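Long-range contacts in Non-heme chloroperoxidase CPO-A1 (Streptomyces aureofaciens, PDB 1A8Q), which is a cofactor-free, non-heme haloperoxidase able to brominate, and may be the chlorinating enzyme of 7-chlorotetracycline biosynthesis: residues Cys3-Gly8 and Ala73-Asp78; Arg48-Asp53 and Thr81-Arg86; Val88-His93 and Gly110-Ala115; Glu99-Val104 and Thr202-Asp207. One frame throughout, in Å; residues are numbered along the deposited sequence.

Contact 1: Cys3-Gly8 and Ala73-Asp78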
loop_
_atom_site.group_PDB
_atom_site.type_symbol
_atom_site.label_atom_id
_atom_site.label_comp_id
_atom_site.label_asym_id
_atom_site.label_seq_id
_atom_site.Cartn_x
_atom_site.Cartn_y
_atom_site.Cartn_z
ATOM N N CYS A 3 14.202 2.398 -12.845
ATOM C CA CYS A 3 14.351 0.998 -13.234
ATOM C C CYS A 3 13.526 0.823 -14.514
ATOM O O CYS A 3 12.367 1.245 -14.520
ATOM C CB CYS A 3 13.764 0.100 -12.135
ATOM S SG CYS A 3 13.591 -1.632 -12.678
ATOM N N THR A 4 14.126 0.277 -15.562
ATOM C CA THR A 4 13.325 0.089 -16.792
ATOM C C THR A 4 12.782 -1.347 -16.790
ATOM O O THR A 4 13.563 -2.287 -16.623
ATOM C CB THR A 4 14.175 0.368 -18.027
ATOM O OG1 THR A 4 14.659 1.720 -17.977
ATOM C CG2 THR A 4 13.367 0.190 -19.305
ATOM N N THR A 5 11.466 -1.473 -16.941
ATOM C CA THR A 5 10.866 -2.799 -16.829
ATOM C C THR A 5 11.091 -3.569 -18.126
ATOM O O THR A 5 11.490 -3.023 -19.150
ATOM C CB THR A 5 9.368 -2.782 -16.518
ATOM O OG1 THR A 5 8.681 -2.268 -17.676
ATOM C CG2 THR A 5 9.057 -1.906 -15.315
ATOM N N ARG A 6 10.620 -4.820 -18.077
ATOM C CA ARG A 6 10.665 -5.688 -19.251
ATOM C C ARG A 6 9.884 -5.131 -20.429
ATOM O O ARG A 6 10.134 -5.495 -21.596
ATOM C CB ARG A 6 10.001 -7.004 -18.803
ATOM C CG ARG A 6 8.509 -6.783 -18.527
ATOM C CD ARG A 6 7.940 -7.757 -17.497
ATOM N NE ARG A 6 6.563 -7.381 -17.153
ATOM C CZ ARG A 6 6.266 -6.388 -16.319
ATOM N NH1 ARG A 6 7.249 -5.752 -15.703
ATOM N NH2 ARG A 6 5.017 -6.044 -16.083
ATOM N N ASP A 7 8.912 -4.279 -20.198
ATOM C CA ASP A 7 8.086 -3.654 -21.212
ATOM C C ASP A 7 8.555 -2.263 -21.623
ATOM O O ASP A 7 7.816 -1.597 -22.373
ATOM C CB ASP A 7 6.665 -3.400 -20.692
ATOM C CG ASP A 7 5.949 -4.670 -20.295
ATOM O OD1 ASP A 7 6.029 -5.640 -21.073
ATOM O OD2 ASP A 7 5.315 -4.644 -19.217
ATOM N N GLY A 8 9.642 -1.773 -21.056
ATOM C CA GLY A 8 10.148 -0.459 -21.433
ATOM C C GLY A 8 9.541 0.649 -20.588
ATOM O O GLY A 8 9.767 1.833 -20.890
ATOM N N ALA A 73 2.806 -6.578 -9.875
ATOM C CA ALA A 73 3.756 -7.530 -9.265
ATOM C C ALA A 73 4.954 -7.799 -10.135
ATOM O O ALA A 73 6.081 -8.003 -9.670
ATOM C CB ALA A 73 2.988 -8.852 -9.012
ATOM N N ASP A 74 4.829 -7.847 -11.468
ATOM C CA ASP A 74 5.924 -8.115 -12.361
ATOM C C ASP A 74 6.850 -6.888 -12.412
ATOM O O ASP A 74 8.050 -7.026 -12.611
ATOM C CB ASP A 74 5.515 -8.527 -13.777
ATOM C CG ASP A 74 4.811 -9.878 -13.813
ATOM O OD1 ASP A 74 4.788 -10.605 -12.829
ATOM O OD2 ASP A 74 4.219 -10.197 -14.893
ATOM N N ASP A 75 6.245 -5.689 -12.347
ATOM C CA ASP A 75 7.084 -4.486 -12.265
ATOM C C ASP A 75 7.903 -4.531 -10.974
ATOM O O ASP A 75 9.104 -4.241 -11.056
ATOM C CB ASP A 75 6.225 -3.223 -12.282
ATOM C CG ASP A 75 5.591 -2.932 -13.642
ATOM O OD1 ASP A 75 5.888 -3.550 -14.664
ATOM O OD2 ASP A 75 4.760 -1.985 -13.647
ATOM N N LEU A 76 7.320 -4.945 -9.867
ATOM C CA LEU A 76 8.063 -5.090 -8.605
ATOM C C LEU A 76 9.153 -6.141 -8.775
ATOM O O LEU A 76 10.316 -5.926 -8.397
ATOM C CB LEU A 76 7.084 -5.408 -7.467
ATOM C CG LEU A 76 7.731 -5.732 -6.104
ATOM C CD1 LEU A 76 8.430 -4.470 -5.598
ATOM C CD2 LEU A 76 6.690 -6.199 -5.102
ATOM N N ASN A 77 8.832 -7.258 -9.457
ATOM C CA ASN A 77 9.858 -8.275 -9.719
ATOM C C ASN A 77 11.028 -7.721 -10.508
ATOM O O ASN A 77 12.199 -8.035 -10.246
ATOM C CB ASN A 77 9.252 -9.494 -10.433
ATOM C CG ASN A 77 10.310 -10.539 -10.762
ATOM O OD1 ASN A 77 10.606 -10.850 -11.917
ATOM N ND2 ASN A 77 10.914 -11.064 -9.730
ATOM N N ASP A 78 10.747 -6.870 -11.505
ATOM C CA ASP A 78 11.830 -6.289 -12.311
ATOM C C ASP A 78 12.729 -5.406 -11.446
ATOM O O ASP A 78 13.942 -5.448 -11.641
ATOM C CB ASP A 78 11.302 -5.473 -13.501
ATOM C CG ASP A 78 10.758 -6.334 -14.632
ATOM O OD1 ASP A 78 11.066 -7.553 -14.688
ATOM O OD2 ASP A 78 10.007 -5.790 -15.454
HETATM O O HOH W 1 6.090 -2.903 -17.383
#

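Contact 2: Arg48-Asp53 and Thr81-Arg86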
loop_
_atom_site.group_PDB
_atom_site.type_symbol
_atom_site.label_atom_id
_atom_site.label_comp_id
_atom_site.label_asym_id
_atom_site.label_seq_id
_atom_site.Cartn_x
_atom_site.Cartn_y
_atom_site.Cartn_z
ATOM N N ARG A 48 18.548 -0.564 4.354
ATOM C CA ARG A 48 18.490 0.130 3.036
ATOM C C ARG A 48 16.988 0.314 2.794
ATOM O O ARG A 48 16.278 -0.697 2.809
ATOM C CB ARG A 48 19.142 -0.733 2.002
ATOM C CG ARG A 48 19.140 -0.188 0.587
ATOM C CD ARG A 48 19.949 -1.074 -0.349
ATOM N NE ARG A 48 19.830 -0.586 -1.727
ATOM C CZ ARG A 48 20.356 -1.301 -2.731
ATOM N NH1 ARG A 48 20.996 -2.460 -2.482
ATOM N NH2 ARG A 48 20.275 -0.905 -3.984
ATOM N N GLY A 49 16.575 1.533 2.435
ATOM C CA GLY A 49 15.118 1.747 2.297
ATOM C C GLY A 49 14.879 2.104 0.836
ATOM O O GLY A 49 15.525 3.016 0.319
ATOM N N ILE A 50 13.920 1.392 0.209
ATOM C CA ILE A 50 13.648 1.639 -1.192
ATOM C C ILE A 50 12.149 1.878 -1.353
ATOM O O ILE A 50 11.337 1.188 -0.745
ATOM C CB ILE A 50 14.034 0.405 -2.050
ATOM C CG1 ILE A 50 15.571 0.315 -2.146
ATOM C CG2 ILE A 50 13.489 0.457 -3.472
ATOM C CD1 ILE A 50 16.058 -1.097 -2.367
ATOM N N ALA A 51 11.772 2.885 -2.177
ATOM C CA ALA A 51 10.317 3.072 -2.371
ATOM C C ALA A 51 10.099 3.526 -3.813
ATOM O O ALA A 51 10.636 4.541 -4.245
ATOM C CB ALA A 51 9.700 4.076 -1.409
ATOM N N HIS A 52 9.350 2.688 -4.558
ATOM C CA HIS A 52 9.134 2.958 -5.970
ATOM C C HIS A 52 7.768 3.587 -6.164
ATOM O O HIS A 52 6.904 3.540 -5.293
ATOM C CB HIS A 52 9.185 1.689 -6.851
ATOM C CG HIS A 52 8.212 0.629 -6.426
ATOM N ND1 HIS A 52 8.204 0.099 -5.165
ATOM C CD2 HIS A 52 7.193 0.018 -7.113
ATOM C CE1 HIS A 52 7.268 -0.822 -5.056
ATOM N NE2 HIS A 52 6.636 -0.902 -6.229
ATOM N N ASP A 53 7.598 4.239 -7.317
ATOM C CA ASP A 53 6.318 4.798 -7.695
ATOM C C ASP A 53 5.673 3.823 -8.717
ATOM O O ASP A 53 6.322 3.469 -9.713
ATOM C CB ASP A 53 6.524 6.130 -8.448
ATOM C CG ASP A 53 7.034 7.256 -7.532
ATOM O OD1 ASP A 53 7.059 7.132 -6.296
ATOM O OD2 ASP A 53 7.391 8.318 -8.102
ATOM N N THR A 81 14.846 -7.685 -9.155
ATOM C CA THR A 81 15.832 -8.401 -9.950
ATOM C C THR A 81 16.940 -7.501 -10.474
ATOM O O THR A 81 18.126 -7.866 -10.428
ATOM C CB THR A 81 15.126 -9.084 -11.155
ATOM O OG1 THR A 81 14.150 -9.993 -10.600
ATOM C CG2 THR A 81 16.145 -9.833 -11.992
ATOM N N ASP A 82 16.585 -6.309 -10.960
ATOM C CA ASP A 82 17.576 -5.363 -11.477
ATOM C C ASP A 82 18.580 -4.986 -10.392
ATOM O O ASP A 82 19.775 -4.828 -10.661
ATOM C CB ASP A 82 16.876 -4.081 -11.945
ATOM C CG ASP A 82 17.766 -2.994 -12.509
ATOM O OD1 ASP A 82 18.759 -3.295 -13.210
ATOM O OD2 ASP A 82 17.455 -1.794 -12.354
ATOM N N LEU A 83 18.123 -4.739 -9.182
ATOM C CA LEU A 83 18.975 -4.385 -8.049
ATOM C C LEU A 83 19.552 -5.603 -7.333
ATOM O O LEU A 83 20.329 -5.445 -6.394
ATOM C CB LEU A 83 18.163 -3.538 -7.053
ATOM C CG LEU A 83 17.737 -2.167 -7.621
ATOM C CD1 LEU A 83 16.966 -1.384 -6.567
ATOM C CD2 LEU A 83 18.928 -1.376 -8.121
ATOM N N ASP A 84 19.142 -6.779 -7.759
ATOM C CA ASP A 84 19.497 -8.078 -7.219
ATOM C C ASP A 84 19.383 -8.079 -5.707
ATOM O O ASP A 84 20.323 -8.367 -4.952
ATOM C CB ASP A 84 20.895 -8.499 -7.690
ATOM C CG ASP A 84 21.120 -9.987 -7.431
ATOM O OD1 ASP A 84 20.178 -10.749 -7.120
ATOM O OD2 ASP A 84 22.307 -10.361 -7.532
ATOM N N LEU A 85 18.193 -7.739 -5.214
ATOM C CA LEU A 85 17.963 -7.653 -3.786
ATOM C C LEU A 85 17.579 -9.002 -3.181
ATOM O O LEU A 85 16.818 -9.762 -3.764
ATOM C CB LEU A 85 16.803 -6.691 -3.514
ATOM C CG LEU A 85 17.085 -5.261 -4.054
ATOM C CD1 LEU A 85 15.850 -4.416 -3.777
ATOM C CD2 LEU A 85 18.297 -4.672 -3.350
ATOM N N ARG A 86 18.157 -9.285 -2.019
ATOM C CA ARG A 86 17.900 -10.519 -1.282
ATOM C C ARG A 86 17.625 -10.232 0.175
ATOM O O ARG A 86 18.032 -9.183 0.719
ATOM C CB ARG A 86 19.169 -11.406 -1.348
ATOM C CG ARG A 86 19.566 -11.853 -2.753
ATOM C CD ARG A 86 18.547 -12.891 -3.192
ATOM N NE ARG A 86 18.904 -13.704 -4.351
ATOM C CZ ARG A 86 18.103 -14.721 -4.701
ATOM N NH1 ARG A 86 17.031 -14.996 -3.971
ATOM N NH2 ARG A 86 18.378 -15.452 -5.770
HETATM O O HOH W 2 21.545 -3.103 -5.563
#

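Contact 3: Val88-His93 and Gly110-Ala115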
loop_
_atom_site.group_PDB
_atom_site.type_symbol
_atom_site.label_atom_id
_atom_site.label_comp_id
_atom_site.label_asym_id
_atom_site.label_seq_id
_atom_site.Cartn_x
_atom_site.Cartn_y
_atom_site.Cartn_z
ATOM N N VAL A 88 14.878 -9.539 1.569
ATOM C CA VAL A 88 14.096 -8.290 1.609
ATOM C C VAL A 88 12.898 -8.338 2.529
ATOM O O VAL A 88 12.198 -9.353 2.660
ATOM C CB VAL A 88 13.608 -8.060 0.156
ATOM C CG1 VAL A 88 12.639 -6.876 0.065
ATOM C CG2 VAL A 88 14.723 -7.909 -0.873
ATOM N N THR A 89 12.544 -7.220 3.164
ATOM C CA THR A 89 11.240 -7.094 3.810
ATOM C C THR A 89 10.384 -6.189 2.900
ATOM O O THR A 89 10.844 -5.092 2.625
ATOM C CB THR A 89 11.335 -6.490 5.200
ATOM O OG1 THR A 89 11.981 -7.478 6.049
ATOM C CG2 THR A 89 9.938 -6.270 5.798
ATOM N N LEU A 90 9.222 -6.670 2.518
ATOM C CA LEU A 90 8.316 -5.833 1.724
ATOM C C LEU A 90 7.306 -5.256 2.685
ATOM O O LEU A 90 6.758 -5.952 3.565
ATOM C CB LEU A 90 7.512 -6.682 0.720
ATOM C CG LEU A 90 8.358 -7.333 -0.387
ATOM C CD1 LEU A 90 7.401 -8.156 -1.260
ATOM C CD2 LEU A 90 9.095 -6.285 -1.201
ATOM N N VAL A 91 7.037 -3.958 2.577
ATOM C CA VAL A 91 6.106 -3.294 3.493
ATOM C C VAL A 91 5.076 -2.620 2.572
ATOM O O VAL A 91 5.498 -1.823 1.733
ATOM C CB VAL A 91 6.817 -2.194 4.288
ATOM C CG1 VAL A 91 5.818 -1.445 5.155
ATOM C CG2 VAL A 91 7.957 -2.799 5.133
ATOM N N ALA A 92 3.810 -2.959 2.710
ATOM C CA ALA A 92 2.823 -2.413 1.764
ATOM C C ALA A 92 1.693 -1.719 2.474
ATOM O O ALA A 92 1.288 -2.111 3.571
ATOM C CB ALA A 92 2.279 -3.631 0.987
ATOM N N HIS A 93 1.168 -0.654 1.838
ATOM C CA HIS A 93 -0.024 -0.006 2.415
ATOM C C HIS A 93 -1.201 -0.119 1.436
ATOM O O HIS A 93 -0.984 -0.029 0.236
ATOM C CB HIS A 93 0.281 1.507 2.592
ATOM C CG HIS A 93 -0.916 2.318 2.956
ATOM N ND1 HIS A 93 -1.292 3.377 2.106
ATOM C CD2 HIS A 93 -1.795 2.311 3.958
ATOM C CE1 HIS A 93 -2.360 3.957 2.632
ATOM N NE2 HIS A 93 -2.696 3.332 3.760
ATOM N N GLY A 110 11.574 -16.468 -2.582
ATOM C CA GLY A 110 13.016 -16.728 -2.555
ATOM C C GLY A 110 13.871 -15.523 -2.207
ATOM O O GLY A 110 14.898 -15.650 -1.523
ATOM N N ARG A 111 13.435 -14.322 -2.605
ATOM C CA ARG A 111 14.206 -13.115 -2.288
ATOM C C ARG A 111 13.759 -12.464 -0.994
ATOM O O ARG A 111 14.287 -11.398 -0.618
ATOM C CB ARG A 111 13.993 -12.070 -3.410
ATOM C CG ARG A 111 14.641 -12.387 -4.724
ATOM C CD ARG A 111 14.449 -11.254 -5.748
ATOM N NE ARG A 111 15.154 -11.586 -6.977
ATOM C CZ ARG A 111 16.426 -11.458 -7.267
ATOM N NH1 ARG A 111 17.292 -10.933 -6.422
ATOM N NH2 ARG A 111 16.815 -11.845 -8.482
ATOM N N LEU A 112 12.771 -13.030 -0.314
ATOM C CA LEU A 112 12.163 -12.338 0.801
ATOM C C LEU A 112 12.483 -12.931 2.168
ATOM O O LEU A 112 12.550 -14.152 2.354
ATOM C CB LEU A 112 10.622 -12.309 0.700
ATOM C CG LEU A 112 10.022 -11.908 -0.658
ATOM C CD1 LEU A 112 8.505 -11.908 -0.584
ATOM C CD2 LEU A 112 10.553 -10.518 -1.037
ATOM N N ARG A 113 12.585 -12.034 3.122
ATOM C CA ARG A 113 12.727 -12.413 4.525
ATOM C C ARG A 113 11.391 -12.351 5.229
ATOM O O ARG A 113 11.056 -13.250 6.029
ATOM C CB ARG A 113 13.696 -11.447 5.228
ATOM C CG ARG A 113 13.797 -11.821 6.722
ATOM C CD ARG A 113 15.009 -11.056 7.241
ATOM N NE ARG A 113 15.560 -11.619 8.433
ATOM C CZ ARG A 113 16.820 -11.544 8.835
ATOM N NH1 ARG A 113 17.758 -10.938 8.129
ATOM N NH2 ARG A 113 17.086 -12.168 9.980
ATOM N N SER A 114 10.638 -11.263 5.043
ATOM C CA SER A 114 9.413 -11.056 5.800
ATOM C C SER A 114 8.537 -9.996 5.079
ATOM O O SER A 114 9.004 -9.434 4.096
ATOM C CB SER A 114 9.680 -10.601 7.238
ATOM O OG SER A 114 10.557 -9.444 7.189
ATOM N N ALA A 115 7.335 -9.802 5.590
ATOM C CA ALA A 115 6.378 -8.895 4.937
ATOM C C ALA A 115 5.519 -8.197 5.961
ATOM O O ALA A 115 5.275 -8.662 7.072
ATOM C CB ALA A 115 5.431 -9.692 4.032
#

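Contact 4: Glu99-Val104 and Thr202-Asp207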
loop_
_atom_site.group_PDB
_atom_site.type_symbol
_atom_site.label_atom_id
_atom_site.label_comp_id
_atom_site.label_asym_id
_atom_site.label_seq_id
_atom_site.Cartn_x
_atom_site.Cartn_y
_atom_site.Cartn_z
ATOM N N GLU A 99 -0.335 -5.795 -4.503
ATOM C CA GLU A 99 0.919 -5.967 -5.225
ATOM C C GLU A 99 1.852 -6.928 -4.491
ATOM O O GLU A 99 2.500 -7.780 -5.123
ATOM C CB GLU A 99 1.585 -4.569 -5.414
ATOM C CG GLU A 99 2.944 -4.624 -6.122
ATOM C CD GLU A 99 3.485 -3.207 -6.419
ATOM O OE1 GLU A 99 2.661 -2.355 -6.793
ATOM O OE2 GLU A 99 4.687 -3.021 -6.248
ATOM N N LEU A 100 1.916 -6.803 -3.183
ATOM C CA LEU A 100 2.771 -7.672 -2.341
ATOM C C LEU A 100 2.236 -9.118 -2.412
ATOM O O LEU A 100 3.015 -9.981 -2.774
ATOM C CB LEU A 100 2.719 -7.161 -0.910
ATOM C CG LEU A 100 3.837 -7.672 0.029
ATOM C CD1 LEU A 100 3.813 -6.868 1.348
ATOM C CD2 LEU A 100 3.604 -9.126 0.380
ATOM N N ALA A 101 0.948 -9.252 -2.221
ATOM C CA ALA A 101 0.365 -10.629 -2.268
ATOM C C ALA A 101 0.541 -11.273 -3.612
ATOM O O ALA A 101 0.922 -12.463 -3.752
ATOM C CB ALA A 101 -1.090 -10.503 -1.875
ATOM N N ARG A 102 0.271 -10.556 -4.710
ATOM C CA ARG A 102 0.392 -11.158 -6.033
ATOM C C ARG A 102 1.829 -11.394 -6.408
ATOM O O ARG A 102 2.133 -12.337 -7.121
ATOM C CB ARG A 102 -0.406 -10.310 -7.063
ATOM C CG ARG A 102 -0.324 -10.890 -8.470
ATOM C CD ARG A 102 -0.999 -12.262 -8.598
ATOM N NE ARG A 102 -2.241 -12.315 -7.874
ATOM C CZ ARG A 102 -3.422 -11.939 -8.367
ATOM N NH1 ARG A 102 -3.477 -11.475 -9.609
ATOM N NH2 ARG A 102 -4.498 -12.046 -7.589
ATOM N N TYR A 103 2.808 -10.588 -5.915
ATOM C CA TYR A 103 4.216 -10.895 -6.084
ATOM C C TYR A 103 4.554 -12.256 -5.433
ATOM O O TYR A 103 5.222 -13.047 -6.113
ATOM C CB TYR A 103 5.087 -9.755 -5.451
ATOM C CG TYR A 103 6.557 -10.118 -5.568
ATOM C CD1 TYR A 103 7.331 -9.926 -6.694
ATOM C CD2 TYR A 103 7.136 -10.707 -4.442
ATOM C CE1 TYR A 103 8.669 -10.321 -6.719
ATOM C CE2 TYR A 103 8.461 -11.108 -4.453
ATOM C CZ TYR A 103 9.202 -10.914 -5.579
ATOM O OH TYR A 103 10.518 -11.314 -5.570
ATOM N N VAL A 104 4.070 -12.490 -4.235
ATOM C CA VAL A 104 4.344 -13.812 -3.609
ATOM C C VAL A 104 3.711 -14.926 -4.453
ATOM O O VAL A 104 4.331 -15.977 -4.746
ATOM C CB VAL A 104 3.854 -13.813 -2.168
ATOM C CG1 VAL A 104 3.831 -15.219 -1.547
ATOM C CG2 VAL A 104 4.790 -12.932 -1.322
ATOM N N THR A 202 -10.490 -7.706 -6.717
ATOM C CA THR A 202 -9.550 -8.829 -6.852
ATOM C C THR A 202 -9.474 -9.606 -5.550
ATOM O O THR A 202 -9.380 -9.007 -4.493
ATOM C CB THR A 202 -8.147 -8.332 -7.249
ATOM O OG1 THR A 202 -8.222 -7.591 -8.484
ATOM C CG2 THR A 202 -7.158 -9.472 -7.404
ATOM N N ASP A 203 -9.506 -10.943 -5.668
ATOM C CA ASP A 203 -9.436 -11.754 -4.428
ATOM C C ASP A 203 -8.049 -12.327 -4.294
ATOM O O ASP A 203 -7.532 -13.042 -5.181
ATOM C CB ASP A 203 -10.523 -12.842 -4.565
ATOM C CG ASP A 203 -10.632 -13.760 -3.387
ATOM O OD1 ASP A 203 -9.706 -13.821 -2.564
ATOM O OD2 ASP A 203 -11.664 -14.454 -3.217
ATOM N N PHE A 204 -7.383 -12.070 -3.152
ATOM C CA PHE A 204 -6.020 -12.561 -2.967
ATOM C C PHE A 204 -5.970 -13.716 -1.972
ATOM O O PHE A 204 -4.880 -14.097 -1.553
ATOM C CB PHE A 204 -5.125 -11.441 -2.337
ATOM C CG PHE A 204 -5.092 -10.222 -3.254
ATOM C CD1 PHE A 204 -4.222 -10.181 -4.318
ATOM C CD2 PHE A 204 -5.986 -9.201 -3.020
ATOM C CE1 PHE A 204 -4.217 -9.069 -5.174
ATOM C CE2 PHE A 204 -6.000 -8.079 -3.882
ATOM C CZ PHE A 204 -5.100 -8.047 -4.927
ATOM N N THR A 205 -7.125 -14.320 -1.683
ATOM C CA THR A 205 -7.075 -15.420 -0.691
ATOM C C THR A 205 -6.072 -16.490 -1.059
ATOM O O THR A 205 -5.301 -16.897 -0.169
ATOM C CB THR A 205 -8.488 -16.028 -0.569
ATOM O OG1 THR A 205 -9.426 -15.033 -0.187
ATOM C CG2 THR A 205 -8.514 -17.110 0.520
ATOM N N GLU A 206 -6.042 -16.980 -2.293
ATOM C CA GLU A 206 -5.105 -18.045 -2.661
ATOM C C GLU A 206 -3.641 -17.648 -2.675
ATOM O O GLU A 206 -2.757 -18.473 -2.400
ATOM C CB GLU A 206 -5.539 -18.715 -3.960
ATOM C CG GLU A 206 -6.930 -19.350 -3.814
ATOM C CD GLU A 206 -6.986 -20.419 -2.731
ATOM O OE1 GLU A 206 -6.145 -21.346 -2.791
ATOM O OE2 GLU A 206 -7.812 -20.337 -1.799
ATOM N N ASP A 207 -3.359 -16.358 -2.935
ATOM C CA ASP A 207 -1.989 -15.889 -2.816
ATOM C C ASP A 207 -1.521 -15.865 -1.354
ATOM O O ASP A 207 -0.351 -16.187 -1.091
ATOM C CB ASP A 207 -1.876 -14.444 -3.359
ATOM C CG ASP A 207 -2.037 -14.342 -4.863
ATOM O OD1 ASP A 207 -1.608 -15.236 -5.628
ATOM O OD2 ASP A 207 -2.602 -13.323 -5.288
#

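Contact 1: Cys3-Gly8 and Ala73-Asp78
This is a salt-bridge contact between the turn that follows strand 2-4, outermost in the sheet of this chain, and one side of helix 69-82, with the arginine of the turn, Arg6, set among three helix aspartates. NH1 of Arg6 is shared evenly: it lies 2.8 Å from Asp75 OD1 and 2.8 Å from Asp78 OD2, and both oxygens sit near the guanidinium plane. Arg6 NH2 adds a second bond to Asp75 OD1 at 3.0 Å, so Asp75 is gripped end-on by two nitrogens through a single oxygen. Asp78 OD2 is also doubly used, because the backbone N of Arg6 reaches it at 2.9 Å with an N-H...O angle of 164°; this N and NH1 arrive from opposite faces of the carboxylate. Arg6 can bond the same oxygen at both ends because its CG stands between the backbone N and carbonyl carbon (chi1 67°), from where the extended chain runs past Asp78. The turn itself is a type I beta turn from Thr5 to Gly8, combined with an ST turn in which Thr5 OG1 accepts from Asp7 N. Across the guanidinium, Asp74 CB lies 3.3 Å above the plane, over its centre, while Asp7 OD2 approaches the opposite face toward the rim as a purely electrostatic partner. The carboxylate of Asp74 turns elsewhere, to Arg106 and His107 of helix 96-107, and Asp75 OD2 pairs with Arg55. A water between the turn and the helix accepts from Thr5 OG1 and donates to Asp7 OD2 and, at 2.8 Å, to Asp75 OD1.

Contact 2: Arg48-Asp53 and Thr81-Arg86
Leu85 sets its CD2 methyl over one face of the Arg48 guanidinium, 3.6 Å from NH1. The two side chains meet at about a right angle. Within the alpha/beta hydrolase fold, strand 48-52, which carries Arg48 and Ile50, packs here against the turn at the C-terminal end of helix 69-82, where Leu83 and Leu85 lie. That end is a Schellman motif, with Asp84 at positive phi (47°) as the first residue to leave the helical conformation. Leu83 and Leu85, which precede and follow Asp84 in the chain, both direct their CB atoms at the strand, whereas that of Asp84 points away. The backbones stay well separated, with Ile50 CA 10.6 Å from Leu83 CA, so side chains must bridge the interval. Ile50 and Leu85 do so tip to tip, CD1 of one meeting CD1 of the other at 3.6 Å; Ile50 CD1 is more distant from Leu83 CD1, at 4.3 Å. Arg48 spans the gap with a fully extended chain, beginning with CG anti to the backbone N (chi1 179°) and continuing straight to NE. Its charge is met outside these segments by Asp15 of strand 10-16, which forms a salt bridge with NH2. Tyr13 of the same strand touches Leu83, placing this packing beside strand 10-16. A water in the plane of the guanidinium, at its edge, bridges the segments, accepting from Arg48 NH2 at 3.0 Å and donating to Leu83 O at 2.8 Å.

Contact 3: Val88-His93 and Gly110-Ala115
Thr89 places OG1 beside its backbone N, opposite the carbonyl carbon (chi1 -70°), and Ser114 sets OG between its own N and carbonyl carbon (chi1 53°); these torsions bring the two hydroxyls together at 2.7 Å, with Thr89 OG1 donating to Ser114 OG. Thr89 OG1 is also bonded to Arg20, so this buried hydroxyl has a partner on each of two neighbouring stretches. Along the backbone, Val88 N reaches Arg111 O at 2.9 Å, in the carbonyl plane and nearly straight at 174°. Val88 O then takes Arg113 N at 2.7 Å and, weakly, Ser114 N at 3.4 Å. This forked acceptance marks a beta bulge: Val88 pairs with Leu112, but Thr89 pairs with Ser114, a register shift of one residue. Beyond it the parallel pairing continues in the shifted register, Leu90 N bonding to Ser114 O at 3.2 Å. The two strands are central in the sheet of the alpha/beta hydrolase fold and are joined through helix 96-107 as a beta-alpha-beta crossover. Leu90 and Leu112 cross at about a right angle on the face toward that helix, CG of Leu90 lying 3.9 Å from Leu112 CD2, where Leu100 and Val104 pack on them. Thr89 and Ser114 occupy the other face, against Leu272 and Phe271 of helix 260-272.

Contact 4: Glu99-Val104 and Thr202-Asp207
Unusually, Arg102 binds Asp207 side-on yet spends both nitrogens on one oxygen: NE reaches OD2 at 2.8 Å with an N-H...O angle of 166°, and NH2 reaches the same OD2 at 3.2 Å with a more bent bond. Both donors lie on the syn side of OD2, which sits in the guanidinium plane, but the carboxylate is twisted by 57° from that plane. This twist is consistent with a single-oxygen grip in place of a flat two-oxygen pairing. The arginine gets there by folding: CG is anti to the backbone N (chi1 180°), after which bends at chi2 and chi3 turn the guanidinium back toward the segment 202-207. NH1 has a further partner in Asp70 of helix 69-82, so the group ties two aspartates together. Thr202 CG2 lies 3.7 Å from Arg102 NH2 and also sits over one face of the Phe204 ring, toward its rim. Phe204 CD1 is 3.8 Å from Arg102 NH2 and 4.0 Å from Ala101 CB, while Phe69 meets the ring edge-to-face. The short helix 205-208 lies close against helix 96-107, with Asp207 CB 3.5 Å from Ala101 O. Ahead of that short helix, Phe204 holds the N-cap position and Asp203 OD1 accepts from Thr205 N, an Asx turn, and also from Thr205 OG1. The contact thus joins helix 96-107 to the segment leading into strand 215-220. The Phe204 side chain lies about 11 Å from that of Ser94, the nucleophile that helix 96-107 follows in the alpha/beta hydrolase fold.

Overall arrangement
From the N terminus, contact 1 closes a long loop by returning helix 69-82 to the turn after strand 2-4. Contact 2 opens within that loop, at strand 48-52, and closes beyond it at the end of the same helix, so the two cross. Contact 3 follows in series, closing the short crossover from strand 88-93 to strand 112-118. Contact 4 starts in the intervening helix 96-107 and ends far along the chain at 202-207, crossing contact 3. Bridges join them: Arg111 of contact 3 bonds Asp84 and Leu85 of contact 2, and Glu99 of contact 4 probably hydrogen-bonds His52. Together they tie the sheet, helices 69-82 and 96-107, which pack on each other, and the short helix 205-208.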